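Local coordinates for protein racemase (Pseudovibrio sp. JE062, PDB 3MKC) that is a racemase-type enzyme of the enolase superfamily, pairing an N-terminal capping domain with a C-terminal TIM-barrel domain, at residues Y43-S51 against N315-A323; G98-A106 against M265-E273. One frame throughout, in Å; residues are numbered along the deposited sequence.

Interaction 1 (Y43-S51 against N315-A323); sequences YGLGEADGS and NWKTGITSA
Glu47 turns its CG between its own backbone N and carbonyl carbon (chi1 74°) and then runs extended, which carries the carboxylate off strand 43-48 to the start of helix 319-331. Thr321 has OG1 next to its backbone N (chi1 -64°), where the hydroxyl can share Glu47 OE2 with the amide. Glu47 OE2 accepts from Thr318 N at 3.2 Å, nearly straight at 160° and from the syn side. Glu47 OE2 also takes a bond from Thr321 OG1, modelled at 2.5 Å, a length so short that its detail is doubtful, and a weak one from Thr321 N. Glu47 OE1 receives the Thr318 hydroxyl at 2.8 Å between OG1 and OE1, the donor tilted out of the carboxylate plane, and Thr31 OG1 on strand 29-38 is its second partner. Thr318 OG1 serves twice, since as N-cap it also accepts from Ile320 N at 3.2 Å. Beside this polar cluster the CG2 branch of Ile320 lies against the strand backbone, 3.6 Å from Gly46 CA. Lys317 lays CB near OE2 and sends its amine on to Asp49, where Lys317 NZ and Asp49 OD1, 3.2 Å apart, form a salt bridge whose hydrogen bond is weak. NZ also donates to Asn30 O and to a water that donates hydrogen bonds to Ala48 O and Gly50 O, while Asp49 OD2 pairs with Arg290. The strand, from the N-terminal domain, thus meets the TIM-barrel domain through one buried carboxylate gripped along both oxygens at a helix start, an environment likely to stabilise negative charge on Glu47.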
ATOM      1  N   TYR A  43     -13.269   1.256 -19.057  1.00 20.60           N
ATOM      2  CA  TYR A  43     -13.305   1.194 -17.601  1.00 20.73           C
ATOM      3  C   TYR A  43     -11.936   1.224 -16.929  1.00 19.70           C
ATOM      4  O   TYR A  43     -10.904   0.970 -17.558  1.00 19.05           O
ATOM      5  CB  TYR A  43     -14.083  -0.049 -17.149  1.00 20.27           C
ATOM      6  CG  TYR A  43     -13.484  -1.362 -17.590  1.00 23.86           C
ATOM      7  CD1 TYR A  43     -12.366  -1.890 -16.949  1.00 23.22           C
ATOM      8  CD2 TYR A  43     -14.041  -2.087 -18.650  1.00 23.35           C
ATOM      9  CE1 TYR A  43     -11.815  -3.107 -17.343  1.00 23.99           C
ATOM     10  CE2 TYR A  43     -13.496  -3.305 -19.055  1.00 24.61           C
ATOM     11  CZ  TYR A  43     -12.386  -3.811 -18.394  1.00 25.65           C
ATOM     12  OH  TYR A  43     -11.858  -5.031 -18.749  1.00 25.42           O
ATOM     13  N   GLY A  44     -11.953   1.566 -15.645  1.00 19.68           N
ATOM     14  CA  GLY A  44     -10.747   1.635 -14.846  1.00 18.59           C
ATOM     15  C   GLY A  44     -10.924   0.720 -13.649  1.00 18.10           C
ATOM     16  O   GLY A  44     -12.035   0.573 -13.126  1.00 18.63           O
ATOM     17  N   LEU A  45      -9.830   0.117 -13.206  1.00 16.49           N
ATOM     18  CA  LEU A  45      -9.865  -0.809 -12.090  1.00 16.45           C
ATOM     19  C   LEU A  45      -9.070  -0.325 -10.887  1.00 16.39           C
ATOM     20  O   LEU A  45      -7.953   0.167 -11.025  1.00 17.15           O
ATOM     21  CB  LEU A  45      -9.311  -2.165 -12.529  1.00 18.56           C
ATOM     22  CG  LEU A  45     -10.071  -2.850 -13.665  1.00 18.34           C
ATOM     23  CD1 LEU A  45      -9.257  -4.004 -14.213  1.00 18.83           C
ATOM     24  CD2 LEU A  45     -11.418  -3.328 -13.147  1.00 17.07           C
ATOM     25  N   GLY A  46      -9.669  -0.476  -9.713  1.00 16.27           N
ATOM     26  CA  GLY A  46      -9.019  -0.095  -8.473  1.00 15.31           C
ATOM     27  C   GLY A  46      -9.482  -1.112  -7.456  1.00 15.21           C
ATOM     28  O   GLY A  46     -10.219  -2.029  -7.803  1.00 15.30           O
ATOM     29  N   GLU A  47      -9.046  -0.998  -6.211  1.00 16.70           N
ATOM     30  CA  GLU A  47      -9.524  -1.931  -5.209  1.00 16.93           C
ATOM     31  C   GLU A  47      -9.497  -1.276  -3.837  1.00 17.49           C
ATOM     32  O   GLU A  47      -8.671  -0.396  -3.572  1.00 15.88           O
ATOM     33  CB  GLU A  47      -8.715  -3.238  -5.232  1.00 18.55           C
ATOM     34  CG  GLU A  47      -7.326  -3.179  -4.655  1.00 18.46           C
ATOM     35  CD  GLU A  47      -6.592  -4.503  -4.796  1.00 19.91           C
ATOM     36  OE1 GLU A  47      -7.257  -5.556  -4.888  1.00 18.94           O
ATOM     37  OE2 GLU A  47      -5.347  -4.493  -4.803  1.00 17.05           O
ATOM     38  N   ALA A  48     -10.433  -1.692  -2.990  1.00 16.71           N
ATOM     39  CA  ALA A  48     -10.569  -1.151  -1.645  1.00 16.06           C
ATOM     40  C   ALA A  48     -10.320  -2.202  -0.571  1.00 15.18           C
ATOM     41  O   ALA A  48     -10.641  -3.379  -0.751  1.00 13.22           O
ATOM     42  CB  ALA A  48     -11.965  -0.559  -1.476  1.00 15.29           C
ATOM     43  N   ASP A  49      -9.749  -1.771   0.551  1.00 14.85           N
ATOM     44  CA  ASP A  49      -9.477  -2.680   1.659  1.00 14.23           C
ATOM     45  C   ASP A  49     -10.759  -2.807   2.492  1.00 14.65           C
ATOM     46  O   ASP A  49     -11.745  -2.115   2.221  1.00 13.89           O
ATOM     47  CB  ASP A  49      -8.333  -2.122   2.510  1.00 14.58           C
ATOM     48  CG  ASP A  49      -7.720  -3.163   3.423  1.00 15.69           C
ATOM     49  OD1 ASP A  49      -7.867  -4.374   3.152  1.00 16.24           O
ATOM     50  OD2 ASP A  49      -7.074  -2.766   4.409  1.00 15.28           O
ATOM     51  N   GLY A  50     -10.738  -3.696   3.483  1.00 14.57           N
ATOM     52  CA  GLY A  50     -11.891  -3.900   4.350  1.00 15.97           C
ATOM     53  C   GLY A  50     -12.713  -5.140   4.031  1.00 17.08           C
ATOM     54  O   GLY A  50     -12.585  -5.723   2.951  1.00 17.04           O
ATOM     55  N   SER A  51     -13.559  -5.551   4.971  1.00 16.51           N
ATOM     56  CA  SER A  51     -14.409  -6.717   4.755  1.00 15.77           C
ATOM     57  C   SER A  51     -15.230  -6.450   3.497  1.00 14.79           C
ATOM     58  O   SER A  51     -15.991  -5.488   3.435  1.00 15.01           O
ATOM     59  CB  SER A  51     -15.333  -6.929   5.954  1.00 13.81           C
ATOM     60  OG  SER A  51     -14.591  -7.266   7.113  1.00 14.64           O
ATOM     61  N   ASN A 315       1.496  -2.178   1.072  1.00 19.23           N
ATOM     62  CA  ASN A 315       0.955  -2.832  -0.105  1.00 20.45           C
ATOM     63  C   ASN A 315       0.868  -4.340   0.092  1.00 21.45           C
ATOM     64  O   ASN A 315       1.878  -5.045   0.036  1.00 21.34           O
ATOM     65  CB  ASN A 315       1.816  -2.500  -1.328  1.00 20.48           C
ATOM     66  CG  ASN A 315       1.450  -3.330  -2.547  1.00 23.20           C
ATOM     67  OD1 ASN A 315       0.348  -3.865  -2.635  1.00 23.48           O
ATOM     68  ND2 ASN A 315       2.373  -3.427  -3.499  1.00 22.22           N
ATOM     69  N   TRP A 316      -0.347  -4.815   0.343  1.00 21.22           N
ATOM     70  CA  TRP A 316      -0.601  -6.235   0.530  1.00 22.72           C
ATOM     71  C   TRP A 316      -2.031  -6.576   0.124  1.00 20.89           C
ATOM     72  O   TRP A 316      -2.879  -6.867   0.967  1.00 21.10           O
ATOM     73  CB  TRP A 316      -0.354  -6.646   1.985  1.00 25.38           C
ATOM     74  CG  TRP A 316      -0.357  -8.130   2.167  1.00 30.69           C
ATOM     75  CD1 TRP A 316      -1.434  -8.924   2.456  1.00 31.33           C
ATOM     76  CD2 TRP A 316       0.758  -9.012   1.991  1.00 31.69           C
ATOM     77  NE1 TRP A 316      -1.058 -10.248   2.465  1.00 33.35           N
ATOM     78  CE2 TRP A 316       0.282 -10.331   2.182  1.00 33.30           C
ATOM     79  CE3 TRP A 316       2.112  -8.817   1.687  1.00 32.59           C
ATOM     80  CZ2 TRP A 316       1.114 -11.452   2.078  1.00 33.61           C
ATOM     81  CZ3 TRP A 316       2.943  -9.935   1.583  1.00 34.23           C
ATOM     82  CH2 TRP A 316       2.437 -11.237   1.779  1.00 34.74           C
ATOM     83  N   LYS A 317      -2.291  -6.511  -1.178  1.00 20.52           N
ATOM     84  CA  LYS A 317      -3.603  -6.830  -1.729  1.00 20.00           C
ATOM     85  C   LYS A 317      -3.393  -7.677  -2.977  1.00 17.93           C
ATOM     86  O   LYS A 317      -2.720  -8.702  -2.917  1.00 16.99           O
ATOM     87  CB  LYS A 317      -4.377  -5.563  -2.098  1.00 22.04           C
ATOM     88  CG  LYS A 317      -5.395  -5.091  -1.071  1.00 25.27           C
ATOM     89  CD  LYS A 317      -6.355  -6.191  -0.627  1.00 24.45           C
ATOM     90  CE  LYS A 317      -7.541  -5.583   0.103  1.00 24.77           C
ATOM     91  NZ  LYS A 317      -8.319  -6.554   0.916  1.00 23.07           N
ATOM     92  N   THR A 318      -3.948  -7.240  -4.104  1.00 17.67           N
ATOM     93  CA  THR A 318      -3.804  -7.996  -5.347  1.00 17.22           C
ATOM     94  C   THR A 318      -2.935  -7.279  -6.365  1.00 18.20           C
ATOM     95  O   THR A 318      -2.250  -6.310  -6.039  1.00 17.23           O
ATOM     96  CB  THR A 318      -5.171  -8.291  -5.995  1.00 16.07           C
ATOM     97  OG1 THR A 318      -5.684  -7.106  -6.612  1.00 15.90           O
ATOM     98  CG2 THR A 318      -6.154  -8.784  -4.948  1.00 17.52           C
ATOM     99  N   GLY A 319      -2.967  -7.764  -7.604  1.00 17.60           N
ATOM    100  CA  GLY A 319      -2.173  -7.157  -8.654  1.00 17.28           C
ATOM    101  C   GLY A 319      -2.619  -5.746  -8.986  1.00 16.96           C
ATOM    102  O   GLY A 319      -1.878  -4.981  -9.600  1.00 17.10           O
ATOM    103  N   ILE A 320      -3.837  -5.394  -8.584  1.00 16.06           N
ATOM    104  CA  ILE A 320      -4.351  -4.059  -8.859  1.00 16.08           C
ATOM    105  C   ILE A 320      -3.556  -3.006  -8.085  1.00 17.16           C
ATOM    106  O   ILE A 320      -3.146  -1.985  -8.639  1.00 15.84           O
ATOM    107  CB  ILE A 320      -5.840  -3.951  -8.482  1.00 16.94           C
ATOM    108  CG1 ILE A 320      -6.654  -4.965  -9.299  1.00 16.26           C
ATOM    109  CG2 ILE A 320      -6.342  -2.541  -8.749  1.00 16.44           C
ATOM    110  CD1 ILE A 320      -8.150  -4.920  -9.027  1.00 19.02           C
ATOM    111  N   THR A 321      -3.340  -3.260  -6.801  1.00 17.16           N
ATOM    112  CA  THR A 321      -2.587  -2.327  -5.975  1.00 18.29           C
ATOM    113  C   THR A 321      -1.094  -2.381  -6.317  1.00 19.68           C
ATOM    114  O   THR A 321      -0.410  -1.356  -6.286  1.00 20.07           O
ATOM    115  CB  THR A 321      -2.810  -2.618  -4.477  1.00 18.15           C
ATOM    116  OG1 THR A 321      -4.190  -2.395  -4.158  1.00 18.19           O
ATOM    117  CG2 THR A 321      -1.942  -1.711  -3.606  1.00 15.68           C
ATOM    118  N   SER A 322      -0.585  -3.565  -6.653  1.00 20.45           N
ATOM    119  CA  SER A 322       0.828  -3.674  -7.013  1.00 20.27           C
ATOM    120  C   SER A 322       1.126  -2.800  -8.230  1.00 19.71           C
ATOM    121  O   SER A 322       2.205  -2.215  -8.333  1.00 19.03           O
ATOM    122  CB  SER A 322       1.206  -5.127  -7.316  1.00 23.67           C
ATOM    123  OG  SER A 322       1.350  -5.881  -6.123  1.00 28.52           O
ATOM    124  N   ALA A 323       0.169  -2.705  -9.150  1.00 17.27           N
ATOM    125  CA  ALA A 323       0.351  -1.886 -10.338  1.00 17.92           C
ATOM    126  C   ALA A 323       0.390  -0.411  -9.943  1.00 17.36           C
ATOM    127  O   ALA A 323       1.250   0.350 -10.405  1.00 18.28           O
ATOM    128  CB  ALA A 323      -0.784  -2.131 -11.328  1.00 18.00           C
TER
HETATM  129  O   HOH W   1     -11.011  -5.749   0.712  1.00 16.33           O

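Interaction 2 (G98-A106 against M265-E273); sequences GMRGLGMFA and MSTTRFEAE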
ATOM      1  N   GLY A  98     -17.635   8.933   6.384  1.00 15.12           N
ATOM      2  CA  GLY A  98     -16.499   8.480   5.600  1.00 15.46           C
ATOM      3  C   GLY A  98     -15.213   9.280   5.686  1.00 14.79           C
ATOM      4  O   GLY A  98     -14.306   9.061   4.887  1.00 16.10           O
HETATM    5  N   MSE A  99     -15.106  10.185   6.653  1.00 13.28           N
HETATM    6  CA  MSE A  99     -13.893  10.995   6.772  1.00 12.50           C
HETATM    7  C   MSE A  99     -12.678  10.200   7.193  1.00 10.46           C
HETATM    8  O   MSE A  99     -11.551  10.597   6.919  1.00 11.12           O
HETATM    9  CB  MSE A  99     -14.089  12.130   7.769  1.00 13.68           C
HETATM   10  CG  MSE A  99     -14.836  13.312   7.203  1.00 19.44           C
HETATM   11 SE   MSE A  99     -14.726  14.809   8.372  1.00 25.35          SE
HETATM   12  CE  MSE A  99     -15.713  14.063   9.825  1.00 17.05           C
ATOM     13  N   ARG A 100     -12.916   9.098   7.894  1.00 11.57           N
ATOM     14  CA  ARG A 100     -11.842   8.231   8.362  1.00 10.39           C
ATOM     15  C   ARG A 100     -12.373   6.804   8.348  1.00 11.63           C
ATOM     16  O   ARG A 100     -13.559   6.576   8.110  1.00 12.23           O
ATOM     17  CB  ARG A 100     -11.437   8.589   9.797  1.00 10.47           C
ATOM     18  CG  ARG A 100     -11.041  10.053  10.026  1.00 10.68           C
ATOM     19  CD  ARG A 100      -9.693  10.402   9.424  1.00  9.47           C
ATOM     20  NE  ARG A 100      -9.238  11.713   9.884  1.00  9.17           N
ATOM     21  CZ  ARG A 100      -9.643  12.878   9.383  1.00 10.47           C
ATOM     22  NH1 ARG A 100     -10.509  12.922   8.375  1.00 10.87           N
ATOM     23  NH2 ARG A 100      -9.212  14.008   9.932  1.00 11.27           N
ATOM     24  N   GLY A 101     -11.493   5.842   8.598  1.00 12.58           N
ATOM     25  CA  GLY A 101     -11.928   4.458   8.650  1.00 11.27           C
ATOM     26  C   GLY A 101     -12.417   3.806   7.368  1.00 11.40           C
ATOM     27  O   GLY A 101     -11.984   4.151   6.269  1.00 11.99           O
ATOM     28  N   LEU A 102     -13.334   2.854   7.529  1.00 13.13           N
ATOM     29  CA  LEU A 102     -13.882   2.076   6.414  1.00 13.84           C
ATOM     30  C   LEU A 102     -14.291   2.885   5.191  1.00 14.20           C
ATOM     31  O   LEU A 102     -13.962   2.524   4.060  1.00 14.47           O
ATOM     32  CB  LEU A 102     -15.092   1.260   6.889  1.00 16.18           C
ATOM     33  CG  LEU A 102     -15.658   0.269   5.868  1.00 21.11           C
ATOM     34  CD1 LEU A 102     -14.892  -1.040   5.966  1.00 20.59           C
ATOM     35  CD2 LEU A 102     -17.136   0.016   6.138  1.00 23.06           C
ATOM     36  N   GLY A 103     -15.037   3.960   5.418  1.00 12.32           N
ATOM     37  CA  GLY A 103     -15.484   4.785   4.314  1.00 12.74           C
ATOM     38  C   GLY A 103     -14.357   5.209   3.393  1.00 12.34           C
ATOM     39  O   GLY A 103     -14.536   5.272   2.176  1.00 13.58           O
HETATM   40  N   MSE A 104     -13.193   5.494   3.964  1.00 12.33           N
HETATM   41  CA  MSE A 104     -12.054   5.924   3.162  1.00 11.82           C
HETATM   42  C   MSE A 104     -11.496   4.801   2.296  1.00 10.89           C
HETATM   43  O   MSE A 104     -10.911   5.065   1.249  1.00 13.41           O
HETATM   44  CB  MSE A 104     -10.945   6.488   4.062  1.00 12.45           C
HETATM   45  CG  MSE A 104     -11.249   7.886   4.613  1.00 13.06           C
HETATM   46 SE   MSE A 104     -11.566   9.249   3.281  1.00 16.88          SE
HETATM   47  CE  MSE A 104      -9.914   9.134   2.315  1.00 13.33           C
ATOM     48  N   PHE A 105     -11.673   3.552   2.721  1.00 12.20           N
ATOM     49  CA  PHE A 105     -11.167   2.447   1.911  1.00 12.78           C
ATOM     50  C   PHE A 105     -11.952   2.477   0.600  1.00 13.03           C
ATOM     51  O   PHE A 105     -11.390   2.309  -0.481  1.00 13.80           O
ATOM     52  CB  PHE A 105     -11.382   1.085   2.589  1.00 11.85           C
ATOM     53  CG  PHE A 105     -10.829   0.978   3.985  1.00 12.54           C
ATOM     54  CD1 PHE A 105      -9.999   1.964   4.525  1.00 11.69           C
ATOM     55  CD2 PHE A 105     -11.164  -0.123   4.776  1.00 10.77           C
ATOM     56  CE1 PHE A 105      -9.518   1.852   5.831  1.00 11.22           C
ATOM     57  CE2 PHE A 105     -10.687  -0.242   6.082  1.00  9.15           C
ATOM     58  CZ  PHE A 105      -9.863   0.747   6.610  1.00 12.14           C
ATOM     59  N   ALA A 106     -13.257   2.709   0.704  1.00 12.87           N
ATOM     60  CA  ALA A 106     -14.119   2.762  -0.468  1.00 12.78           C
ATOM     61  C   ALA A 106     -13.726   3.912  -1.394  1.00 11.82           C
ATOM     62  O   ALA A 106     -13.655   3.747  -2.612  1.00 12.70           O
ATOM     63  CB  ALA A 106     -15.569   2.915  -0.036  1.00 13.16           C
HETATM   64  N   MSE A 265      -2.074   1.688   9.269  1.00 11.92           N
HETATM   65  CA  MSE A 265      -3.532   1.548   9.249  1.00 10.56           C
HETATM   66  C   MSE A 265      -4.321   2.850   9.176  1.00 10.88           C
HETATM   67  O   MSE A 265      -5.557   2.846   9.225  1.00 12.23           O
HETATM   68  CB  MSE A 265      -3.993   0.765  10.483  1.00 14.46           C
HETATM   69  CG  MSE A 265      -3.312  -0.592  10.659  1.00 15.77           C
HETATM   70 SE   MSE A 265      -4.045  -1.613  12.113  1.00 25.67          SE
HETATM   71  CE  MSE A 265      -2.941  -0.981  13.535  1.00 20.18           C
ATOM     72  N   SER A 266      -3.610   3.961   9.056  1.00 11.94           N
ATOM     73  CA  SER A 266      -4.235   5.286   9.013  1.00 10.50           C
ATOM     74  C   SER A 266      -4.975   5.602   7.716  1.00 10.56           C
ATOM     75  O   SER A 266      -4.881   4.864   6.734  1.00 12.22           O
ATOM     76  CB  SER A 266      -3.163   6.348   9.200  1.00 12.15           C
ATOM     77  OG  SER A 266      -2.320   6.364   8.058  1.00 14.50           O
ATOM     78  N   THR A 267      -5.722   6.707   7.732  1.00 11.95           N
ATOM     79  CA  THR A 267      -6.428   7.189   6.541  1.00  9.98           C
ATOM     80  C   THR A 267      -6.374   8.717   6.537  1.00  9.93           C
ATOM     81  O   THR A 267      -6.432   9.355   7.593  1.00 11.65           O
ATOM     82  CB  THR A 267      -7.912   6.734   6.479  1.00 10.29           C
ATOM     83  OG1 THR A 267      -8.669   7.403   7.496  1.00 10.95           O
ATOM     84  CG2 THR A 267      -8.015   5.218   6.643  1.00 10.38           C
ATOM     85  N   THR A 268      -6.242   9.269   5.334  1.00  8.77           N
ATOM     86  CA  THR A 268      -6.155  10.696   5.036  1.00  7.58           C
ATOM     87  C   THR A 268      -4.835  11.343   5.393  1.00  7.53           C
ATOM     88  O   THR A 268      -4.054  10.822   6.189  1.00 10.48           O
ATOM     89  CB  THR A 268      -7.264  11.531   5.704  1.00  7.68           C
ATOM     90  OG1 THR A 268      -6.963  11.695   7.095  1.00  9.91           O
ATOM     91  CG2 THR A 268      -8.628  10.854   5.533  1.00  7.73           C
ATOM     92  N   ARG A 269      -4.600  12.493   4.778  1.00  9.33           N
ATOM     93  CA  ARG A 269      -3.382  13.249   5.004  1.00  8.18           C
ATOM     94  C   ARG A 269      -3.448  13.892   6.378  1.00  7.65           C
ATOM     95  O   ARG A 269      -2.441  14.355   6.900  1.00 10.69           O
ATOM     96  CB  ARG A 269      -3.238  14.327   3.928  1.00  9.39           C
ATOM     97  CG  ARG A 269      -4.439  15.254   3.812  1.00 10.21           C
ATOM     98  CD  ARG A 269      -4.288  16.166   2.599  1.00 14.08           C
ATOM     99  NE  ARG A 269      -5.336  17.183   2.507  1.00 13.73           N
ATOM    100  CZ  ARG A 269      -6.608  16.926   2.220  1.00 15.61           C
ATOM    101  NH1 ARG A 269      -7.000  15.680   1.995  1.00 16.63           N
ATOM    102  NH2 ARG A 269      -7.491  17.916   2.160  1.00 15.21           N
ATOM    103  N   PHE A 270      -4.641  13.921   6.961  1.00  8.59           N
ATOM    104  CA  PHE A 270      -4.801  14.534   8.279  1.00  8.82           C
ATOM    105  C   PHE A 270      -4.172  13.665   9.359  1.00 10.69           C
ATOM    106  O   PHE A 270      -3.534  14.171  10.291  1.00 11.08           O
ATOM    107  CB  PHE A 270      -6.288  14.759   8.554  1.00 10.19           C
ATOM    108  CG  PHE A 270      -6.963  15.580   7.489  1.00  8.58           C
ATOM    109  CD1 PHE A 270      -6.503  16.855   7.191  1.00  9.38           C
ATOM    110  CD2 PHE A 270      -8.020  15.063   6.753  1.00 11.37           C
ATOM    111  CE1 PHE A 270      -7.080  17.608   6.172  1.00  8.90           C
ATOM    112  CE2 PHE A 270      -8.604  15.804   5.732  1.00  9.48           C
ATOM    113  CZ  PHE A 270      -8.137  17.076   5.438  1.00 10.42           C
ATOM    114  N   GLU A 271      -4.364  12.356   9.250  1.00  9.52           N
ATOM    115  CA  GLU A 271      -3.768  11.454  10.222  1.00  9.20           C
ATOM    116  C   GLU A 271      -2.281  11.401   9.925  1.00  8.58           C
ATOM    117  O   GLU A 271      -1.469  11.372  10.840  1.00  9.85           O
ATOM    118  CB  GLU A 271      -4.375  10.043  10.129  1.00  8.75           C
ATOM    119  CG  GLU A 271      -5.800   9.996  10.663  1.00 11.21           C
ATOM    120  CD  GLU A 271      -6.336   8.595  10.860  1.00 11.08           C
ATOM    121  OE1 GLU A 271      -5.597   7.612  10.622  1.00 12.96           O
ATOM    122  OE2 GLU A 271      -7.514   8.481  11.265  1.00 11.33           O
ATOM    123  N   ALA A 272      -1.929  11.395   8.644  1.00  8.35           N
ATOM    124  CA  ALA A 272      -0.519  11.354   8.274  1.00  9.02           C
ATOM    125  C   ALA A 272       0.242  12.553   8.849  1.00  9.97           C
ATOM    126  O   ALA A 272       1.352  12.408   9.342  1.00 10.55           O
ATOM    127  CB  ALA A 272      -0.363  11.320   6.753  1.00  8.65           C
ATOM    128  N   GLU A 273      -0.359  13.736   8.781  1.00  8.19           N
ATOM    129  CA  GLU A 273       0.300  14.925   9.297  1.00 10.76           C
ATOM    130  C   GLU A 273       0.582  14.769  10.788  1.00 10.26           C
ATOM    131  O   GLU A 273       1.641  15.171  11.263  1.00 11.13           O
ATOM    132  CB  GLU A 273      -0.567  16.166   9.052  1.00 13.27           C
ATOM    133  CG  GLU A 273       0.049  17.471   9.545  1.00 19.48           C
ATOM    134  CD  GLU A 273      -0.163  17.696  11.034  1.00 26.48           C
ATOM    135  OE1 GLU A 273      -1.296  17.469  11.510  1.00 29.07           O
ATOM    136  OE2 GLU A 273       0.796  18.110  11.728  1.00 30.42           O
TER
HETATM  137  O   HOH W   2      -8.704   6.328   9.999  1.00 11.92           O
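Arg100 reaches over Thr267, Thr268, Phe270 and Glu271, where a loop of the TIM-barrel domain leads from strand 261-262 into helix 268-277; on the other side, helix 102-122 and the turn before it belong to the N-terminal capping domain. Apolar contacts fill the inner part of this domain interface. Selenomethionine 104 (Met104) sets CB 3.9 Å from Thr267 CB, and its chain, bent at chi2 and chi3, brings SE and CE over Thr268 CG2. Phe105 touches with its ring edge, CE1 lying 3.8 Å from Thr267 CG2.

Cation and carboxylate contacts form the outer part. The Arg100 guanidinium has Thr268 OG1 over one face and Glu271 OE2 near its plane at the edge. The Arg100 and Glu271 chains run antiparallel alongside each other, with their planar groups 69° apart. Arg100 NE and Glu271 OE2, at 3.9 Å, make a long salt bridge. Phe270 comes close to the same guanidinium, the two planes inclined by 24° and Arg100 NH2 3.3 Å from Phe270 CB.

Hydrogen bonds within each segment fix the groups. Arg100 NH1 donates to Met99 O at 2.9 Å, with the carbonyl oxygen in the guanidinium plane; this, with a weak bond to Tyr91 OH, limits rotation of the group. Glu271 OE1 accepts from Thr267 N, which approaches from above the carboxylate plane, while OE2 lies by Arg100. Water joins the two sides: one molecule lies 2.7 Å from Thr267 OG1, accepts from Gly101 N at 3.2 Å and donates to Glu271 OE2 at 2.8 Å.

How the interactions relate
Both interactions join the N-terminal domain to the TIM-barrel domain, and their centres lie 16 Å apart. They meet where Ala48 and Asp49 pack on helix 102-122: Ala48 CB is 3.1 Å from Phe105 O, and Asp49 O is 3.2 Å from Phe105 CB. Phe105 therefore serves both, its ring edge reaching Thr267 while its backbone and CB abut Ala48 and Asp49. Arg290 is a second bridge, pairing with Asp49 of interaction 1 and bonding Met265 O of interaction 2. Interaction 1 is buried and interaction 2 partly buried, each with a bridging water. In this superfamily the capping domain generally closes over the barrel's active-site end.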